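Local coordinates for protein lysine-sensitive aspartokinase 3 (Escherichia coli, PDB 2J0W) that phosphorylates the side-chain carboxylate of L-aspartate with ATP, the first step toward lysine, under feedback inhibition by lysine, at residues A[386-397]-A[420-431]. Residues are numbered along the deposited sequence; the frame is centred on the assembly and turned at random.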
ATOM      1  N   LEU A 386       1.629  12.338  13.877  1.00 59.60           N
ATOM      2  CA  LEU A 386       0.837  11.122  13.796  1.00 51.77           C
ATOM      3  C   LEU A 386       1.675  10.002  14.403  1.00 49.83           C
ATOM      4  O   LEU A 386       2.902  10.021  14.302  1.00 48.01           O
ATOM      5  CB  LEU A 386       0.514  10.809  12.333  1.00 48.48           C
ATOM      6  CG  LEU A 386      -0.531  11.669  11.618  1.00 47.76           C
ATOM      7  CD1 LEU A 386      -0.428  11.486  10.112  1.00 44.74           C
ATOM      8  CD2 LEU A 386      -1.924  11.287  12.108  1.00 44.18           C
ATOM      9  N   ALA A 387       1.014   9.033  15.032  1.00 50.11           N
ATOM     10  CA  ALA A 387       1.695   7.907  15.668  1.00 47.39           C
ATOM     11  C   ALA A 387       1.230   6.557  15.115  1.00 48.97           C
ATOM     12  O   ALA A 387       0.032   6.330  14.925  1.00 47.06           O
ATOM     13  CB  ALA A 387       1.466   7.964  17.175  1.00 48.37           C
ATOM     14  N   LEU A 388       2.179   5.661  14.858  1.00 50.86           N
ATOM     15  CA  LEU A 388       1.852   4.337  14.327  1.00 52.02           C
ATOM     16  C   LEU A 388       1.630   3.313  15.430  1.00 57.02           C
ATOM     17  O   LEU A 388       2.405   3.244  16.387  1.00 60.53           O
ATOM     18  CB  LEU A 388       2.972   3.808  13.430  1.00 45.74           C
ATOM     19  CG  LEU A 388       2.763   2.349  12.988  1.00 46.06           C
ATOM     20  CD1 LEU A 388       1.789   2.321  11.839  1.00 52.39           C
ATOM     21  CD2 LEU A 388       4.064   1.713  12.561  1.00 39.53           C
ATOM     22  N   VAL A 389       0.573   2.516  15.290  1.00 56.59           N
ATOM     23  CA  VAL A 389       0.285   1.457  16.250  1.00 55.29           C
ATOM     24  C   VAL A 389       0.303   0.128  15.490  1.00 54.30           C
ATOM     25  O   VAL A 389      -0.400  -0.047  14.494  1.00 55.01           O
ATOM     26  CB  VAL A 389      -1.087   1.648  16.951  1.00 48.02           C
ATOM     27  CG1 VAL A 389      -1.415   0.422  17.794  1.00 42.29           C
ATOM     28  CG2 VAL A 389      -1.040   2.863  17.857  1.00 46.49           C
ATOM     29  N   ALA A 390       1.118  -0.801  15.966  1.00 51.06           N
ATOM     30  CA  ALA A 390       1.247  -2.096  15.326  1.00 49.35           C
ATOM     31  C   ALA A 390       0.875  -3.257  16.237  1.00 50.22           C
ATOM     32  O   ALA A 390       1.192  -3.244  17.420  1.00 53.30           O
ATOM     33  CB  ALA A 390       2.669  -2.273  14.850  1.00 40.53           C
ATOM     34  N   LEU A 391       0.202  -4.260  15.685  1.00 50.30           N
ATOM     35  CA  LEU A 391      -0.150  -5.453  16.445  1.00 50.35           C
ATOM     36  C   LEU A 391       0.645  -6.594  15.856  1.00 53.21           C
ATOM     37  O   LEU A 391       0.525  -6.901  14.674  1.00 56.83           O
ATOM     38  CB  LEU A 391      -1.626  -5.794  16.319  1.00 52.74           C
ATOM     39  CG  LEU A 391      -1.900  -7.237  16.773  1.00 61.28           C
ATOM     40  CD1 LEU A 391      -1.659  -7.363  18.265  1.00 62.04           C
ATOM     41  CD2 LEU A 391      -3.323  -7.631  16.439  1.00 61.67           C
ATOM     42  N   ILE A 392       1.458  -7.232  16.671  1.00 55.89           N
ATOM     43  CA  ILE A 392       2.244  -8.331  16.167  1.00 61.27           C
ATOM     44  C   ILE A 392       1.754  -9.647  16.720  1.00 69.15           C
ATOM     45  O   ILE A 392       1.424  -9.761  17.906  1.00 71.78           O
ATOM     46  CB  ILE A 392       3.715  -8.141  16.501  1.00 58.29           C
ATOM     47  CG1 ILE A 392       4.206  -6.895  15.773  1.00 61.65           C
ATOM     48  CG2 ILE A 392       4.525  -9.385  16.112  1.00 53.08           C
ATOM     49  CD1 ILE A 392       5.684  -6.751  15.771  1.00 73.24           C
ATOM     50  N   GLY A 393       1.705 -10.636  15.836  1.00 69.90           N
ATOM     51  CA  GLY A 393       1.255 -11.953  16.213  1.00 70.81           C
ATOM     52  C   GLY A 393       1.591 -12.930  15.114  1.00 73.17           C
ATOM     53  O   GLY A 393       2.636 -12.815  14.463  1.00 73.77           O
ATOM     54  N   ASN A 394       0.692 -13.879  14.881  1.00 73.21           N
ATOM     55  CA  ASN A 394       0.936 -14.895  13.873  1.00 73.19           C
ATOM     56  C   ASN A 394      -0.326 -15.290  13.117  1.00 74.29           C
ATOM     57  O   ASN A 394      -1.384 -15.500  13.713  1.00 74.20           O
ATOM     58  CB  ASN A 394       1.564 -16.101  14.566  1.00 68.36           C
ATOM     59  CG  ASN A 394       2.721 -15.699  15.473  1.00 62.47           C
ATOM     60  OD1 ASN A 394       3.836 -15.465  15.006  1.00 53.77           O
ATOM     61  ND2 ASN A 394       2.449 -15.582  16.770  1.00 54.55           N
ATOM     62  N   ASP A 395      -0.210 -15.370  11.796  1.00 75.69           N
ATOM     63  CA  ASP A 395      -1.334 -15.741  10.942  1.00 80.51           C
ATOM     64  C   ASP A 395      -2.578 -14.869  11.129  1.00 81.22           C
ATOM     65  O   ASP A 395      -3.708 -15.363  11.092  1.00 80.31           O
ATOM     66  CB  ASP A 395      -1.695 -17.207  11.179  1.00 84.30           C
ATOM     67  CG  ASP A 395      -0.522 -18.131  10.948  1.00 90.45           C
ATOM     68  OD1 ASP A 395      -0.692 -19.355  11.109  1.00 94.96           O
ATOM     69  OD2 ASP A 395       0.572 -17.631  10.609  1.00 95.66           O
ATOM     70  N   LEU A 396      -2.365 -13.570  11.321  1.00 81.17           N
ATOM     71  CA  LEU A 396      -3.468 -12.636  11.497  1.00 82.65           C
ATOM     72  C   LEU A 396      -4.288 -12.527  10.209  1.00 85.68           C
ATOM     73  O   LEU A 396      -5.497 -12.278  10.254  1.00 85.62           O
ATOM     74  CB  LEU A 396      -2.929 -11.254  11.871  1.00 77.54           C
ATOM     75  CG  LEU A 396      -1.946 -11.207  13.040  1.00 73.05           C
ATOM     76  CD1 LEU A 396      -1.460  -9.786  13.260  1.00 73.81           C
ATOM     77  CD2 LEU A 396      -2.626 -11.728  14.278  1.00 75.16           C
ATOM     78  N   SER A 397      -3.620 -12.722   9.069  1.00 86.82           N
ATOM     79  CA  SER A 397      -4.251 -12.624   7.751  1.00 86.21           C
ATOM     80  C   SER A 397      -5.214 -13.756   7.430  1.00 86.54           C
ATOM     81  O   SER A 397      -6.273 -13.520   6.852  1.00 86.73           O
ATOM     82  CB  SER A 397      -3.179 -12.534   6.657  1.00 85.97           C
ATOM     83  OG  SER A 397      -2.279 -13.628   6.721  1.00 92.82           O
ATOM     84  N   TYR A 420      -2.636  -3.330   6.208  1.00 52.49           N
ATOM     85  CA  TYR A 420      -2.673  -4.727   6.614  1.00 50.93           C
ATOM     86  C   TYR A 420      -2.896  -5.688   5.465  1.00 55.09           C
ATOM     87  O   TYR A 420      -3.678  -5.412   4.549  1.00 57.02           O
ATOM     88  CB  TYR A 420      -3.777  -4.907   7.647  1.00 51.10           C
ATOM     89  CG  TYR A 420      -4.146  -6.334   7.965  1.00 54.82           C
ATOM     90  CD1 TYR A 420      -3.183  -7.253   8.390  1.00 56.45           C
ATOM     91  CD2 TYR A 420      -5.469  -6.760   7.870  1.00 52.90           C
ATOM     92  CE1 TYR A 420      -3.531  -8.554   8.715  1.00 64.16           C
ATOM     93  CE2 TYR A 420      -5.827  -8.058   8.192  1.00 60.41           C
ATOM     94  CZ  TYR A 420      -4.857  -8.948   8.616  1.00 67.34           C
ATOM     95  OH  TYR A 420      -5.226 -10.222   8.960  1.00 72.56           O
ATOM     96  N   GLY A 421      -2.201  -6.824   5.530  1.00 58.88           N
ATOM     97  CA  GLY A 421      -2.334  -7.856   4.513  1.00 56.90           C
ATOM     98  C   GLY A 421      -1.034  -8.294   3.881  1.00 54.22           C
ATOM     99  O   GLY A 421      -0.964  -9.349   3.263  1.00 55.53           O
ATOM    100  N   ALA A 422      -0.003  -7.479   4.042  1.00 50.65           N
ATOM    101  CA  ALA A 422       1.291  -7.785   3.469  1.00 50.87           C
ATOM    102  C   ALA A 422       2.095  -8.760   4.319  1.00 54.95           C
ATOM    103  O   ALA A 422       3.011  -9.407   3.820  1.00 57.17           O
ATOM    104  CB  ALA A 422       2.072  -6.504   3.257  1.00 52.34           C
ATOM    105  N   SER A 423       1.757  -8.850   5.598  1.00 55.58           N
ATOM    106  CA  SER A 423       2.463  -9.760   6.490  1.00 56.66           C
ATOM    107  C   SER A 423       1.517 -10.472   7.440  1.00 58.00           C
ATOM    108  O   SER A 423       0.618  -9.869   8.029  1.00 57.64           O
ATOM    109  CB  SER A 423       3.537  -9.000   7.274  1.00 58.06           C
ATOM    110  OG  SER A 423       4.206  -9.874   8.164  1.00 67.95           O
ATOM    111  N   SER A 424       1.715 -11.772   7.571  1.00 58.79           N
ATOM    112  CA  SER A 424       0.862 -12.540   8.456  1.00 61.02           C
ATOM    113  C   SER A 424       1.283 -12.346   9.907  1.00 64.14           C
ATOM    114  O   SER A 424       0.840 -13.079  10.794  1.00 66.05           O
ATOM    115  CB  SER A 424       0.914 -14.020   8.089  1.00 61.99           C
ATOM    116  OG  SER A 424       2.245 -14.514   8.100  1.00 66.97           O
ATOM    117  N   HIS A 425       2.147 -11.364  10.148  1.00 65.32           N
ATOM    118  CA  HIS A 425       2.621 -11.098  11.506  1.00 62.10           C
ATOM    119  C   HIS A 425       2.131  -9.784  12.084  1.00 58.81           C
ATOM    120  O   HIS A 425       2.084  -9.638  13.304  1.00 58.22           O
ATOM    121  CB  HIS A 425       4.150 -11.099  11.567  1.00 58.68           C
ATOM    122  CG  HIS A 425       4.763 -12.462  11.579  1.00 59.68           C
ATOM    123  ND1 HIS A 425       4.623 -13.334  12.639  1.00 57.23           N
ATOM    124  CD2 HIS A 425       5.564 -13.086  10.680  1.00 60.11           C
ATOM    125  CE1 HIS A 425       5.317 -14.432  12.394  1.00 60.19           C
ATOM    126  NE2 HIS A 425       5.899 -14.308  11.213  1.00 53.69           N
ATOM    127  N   ASN A 426       1.748  -8.830  11.241  1.00 55.44           N
ATOM    128  CA  ASN A 426       1.315  -7.545  11.789  1.00 54.81           C
ATOM    129  C   ASN A 426       0.159  -6.820  11.114  1.00 54.00           C
ATOM    130  O   ASN A 426      -0.175  -7.064   9.952  1.00 49.40           O
ATOM    131  CB  ASN A 426       2.488  -6.575  11.799  1.00 51.52           C
ATOM    132  CG  ASN A 426       2.656  -5.879  10.465  1.00 54.92           C
ATOM    133  OD1 ASN A 426       1.774  -5.125  10.030  1.00 47.66           O
ATOM    134  ND2 ASN A 426       3.779  -6.135   9.797  1.00 57.17           N
ATOM    135  N   LEU A 427      -0.397  -5.879  11.867  1.00 53.20           N
ATOM    136  CA  LEU A 427      -1.481  -5.027  11.414  1.00 56.21           C
ATOM    137  C   LEU A 427      -1.200  -3.661  12.025  1.00 60.29           C
ATOM    138  O   LEU A 427      -1.269  -3.498  13.247  1.00 63.36           O
ATOM    139  CB  LEU A 427      -2.822  -5.546  11.917  1.00 53.46           C
ATOM    140  CG  LEU A 427      -4.041  -4.760  11.425  1.00 58.52           C
ATOM    141  CD1 LEU A 427      -5.259  -5.649  11.520  1.00 68.96           C
ATOM    142  CD2 LEU A 427      -4.234  -3.474  12.228  1.00 58.72           C
ATOM    143  N   CYS A 428      -0.884  -2.676  11.195  1.00 58.38           N
ATOM    144  CA  CYS A 428      -0.586  -1.352  11.727  1.00 56.05           C
ATOM    145  C   CYS A 428      -1.599  -0.311  11.326  1.00 53.56           C
ATOM    146  O   CYS A 428      -2.395  -0.509  10.414  1.00 53.79           O
ATOM    147  CB  CYS A 428       0.783  -0.889  11.250  1.00 52.04           C
ATOM    148  SG  CYS A 428       1.998  -2.188  11.283  1.00 67.97           S
ATOM    149  N   PHE A 429      -1.551   0.812  12.022  1.00 51.90           N
ATOM    150  CA  PHE A 429      -2.429   1.914  11.710  1.00 53.07           C
ATOM    151  C   PHE A 429      -1.989   3.186  12.418  1.00 54.26           C
ATOM    152  O   PHE A 429      -1.275   3.140  13.418  1.00 57.37           O
ATOM    153  CB  PHE A 429      -3.874   1.554  12.043  1.00 54.32           C
ATOM    154  CG  PHE A 429      -4.114   1.245  13.481  1.00 53.37           C
ATOM    155  CD1 PHE A 429      -4.587   2.226  14.347  1.00 55.09           C
ATOM    156  CD2 PHE A 429      -3.917  -0.039  13.966  1.00 53.35           C
ATOM    157  CE1 PHE A 429      -4.870   1.927  15.686  1.00 51.95           C
ATOM    158  CE2 PHE A 429      -4.196  -0.351  15.301  1.00 50.57           C
ATOM    159  CZ  PHE A 429      -4.674   0.632  16.160  1.00 52.68           C
ATOM    160  N   LEU A 430      -2.393   4.321  11.869  1.00 53.01           N
ATOM    161  CA  LEU A 430      -2.044   5.606  12.437  1.00 55.87           C
ATOM    162  C   LEU A 430      -3.204   6.175  13.233  1.00 57.57           C
ATOM    163  O   LEU A 430      -4.360   5.794  13.036  1.00 59.14           O
ATOM    164  CB  LEU A 430      -1.647   6.596  11.326  1.00 53.30           C
ATOM    165  CG  LEU A 430      -0.466   6.203  10.421  1.00 50.28           C
ATOM    166  CD1 LEU A 430      -0.103   7.375   9.506  1.00 47.12           C
ATOM    167  CD2 LEU A 430       0.743   5.806  11.270  1.00 48.46           C
ATOM    168  N   VAL A 431      -2.871   7.078  14.150  1.00 57.91           N
ATOM    169  CA  VAL A 431      -3.841   7.778  14.990  1.00 58.20           C
ATOM    170  C   VAL A 431      -3.150   9.071  15.412  1.00 57.11           C
ATOM    171  O   VAL A 431      -1.927   9.112  15.535  1.00 58.11           O
ATOM    172  CB  VAL A 431      -4.224   6.968  16.260  1.00 59.04           C
ATOM    173  CG1 VAL A 431      -4.780   5.612  15.866  1.00 64.72           C
ATOM    174  CG2 VAL A 431      -3.021   6.797  17.168  1.00 59.79           C
TER
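With CG turned between the backbone N and the carbonyl carbon (chi1 61°), the ring of Phe429 leans across the ladder onto Val389. One face of the ring takes CB of Val389 in a CH-pi contact, 4.0 Å from the centroid, and Val389 CG1 rides over the rim near CZ. At the end of the ladder, chi1 of -78° places CG of His425 anti to its carbonyl carbon and swings the imidazole edge toward Gly393. His425 ND1 donates to Gly393 O over 2.7 Å, almost in the ring plane, while Gly393 N gives a bond to His425 O, also 2.7 Å. With the imidazole cut back to an alanine here, Gly393 O would probably lose its side-chain donor, leaving the backbone bond from Gly393 N to His425 O to hold the two chains together at this point. The strands run antiparallel at 169°, with paired backbone bonds at Ala387-Val431, Val389-Phe429 and Leu391-Leu427. On the face opposite Phe429, CD1 of Leu388 presses on Cys428 CB at 3.4 Å and Cys428 SG lies against Ala390 CB; Phe254 covers Leu388 and Ala390 there. In the chain that follows Gly393, Leu396 N reaches Ser424 O from above the carbonyl plane, a longer bond of 3.3 Å, and Leu396 CD1 tucks against His425 O. Apolar contacts line this ACT-domain ladder on the Phe429 face and most of the Cys428 face, until Asn426 makes it polar: its ND2, shared between Glu250 and Ser345 of the second subunit, links the strand chemically to a residue of the inhibitory lysine site, while His425 grips Gly393 through both backbone O and ring ND1.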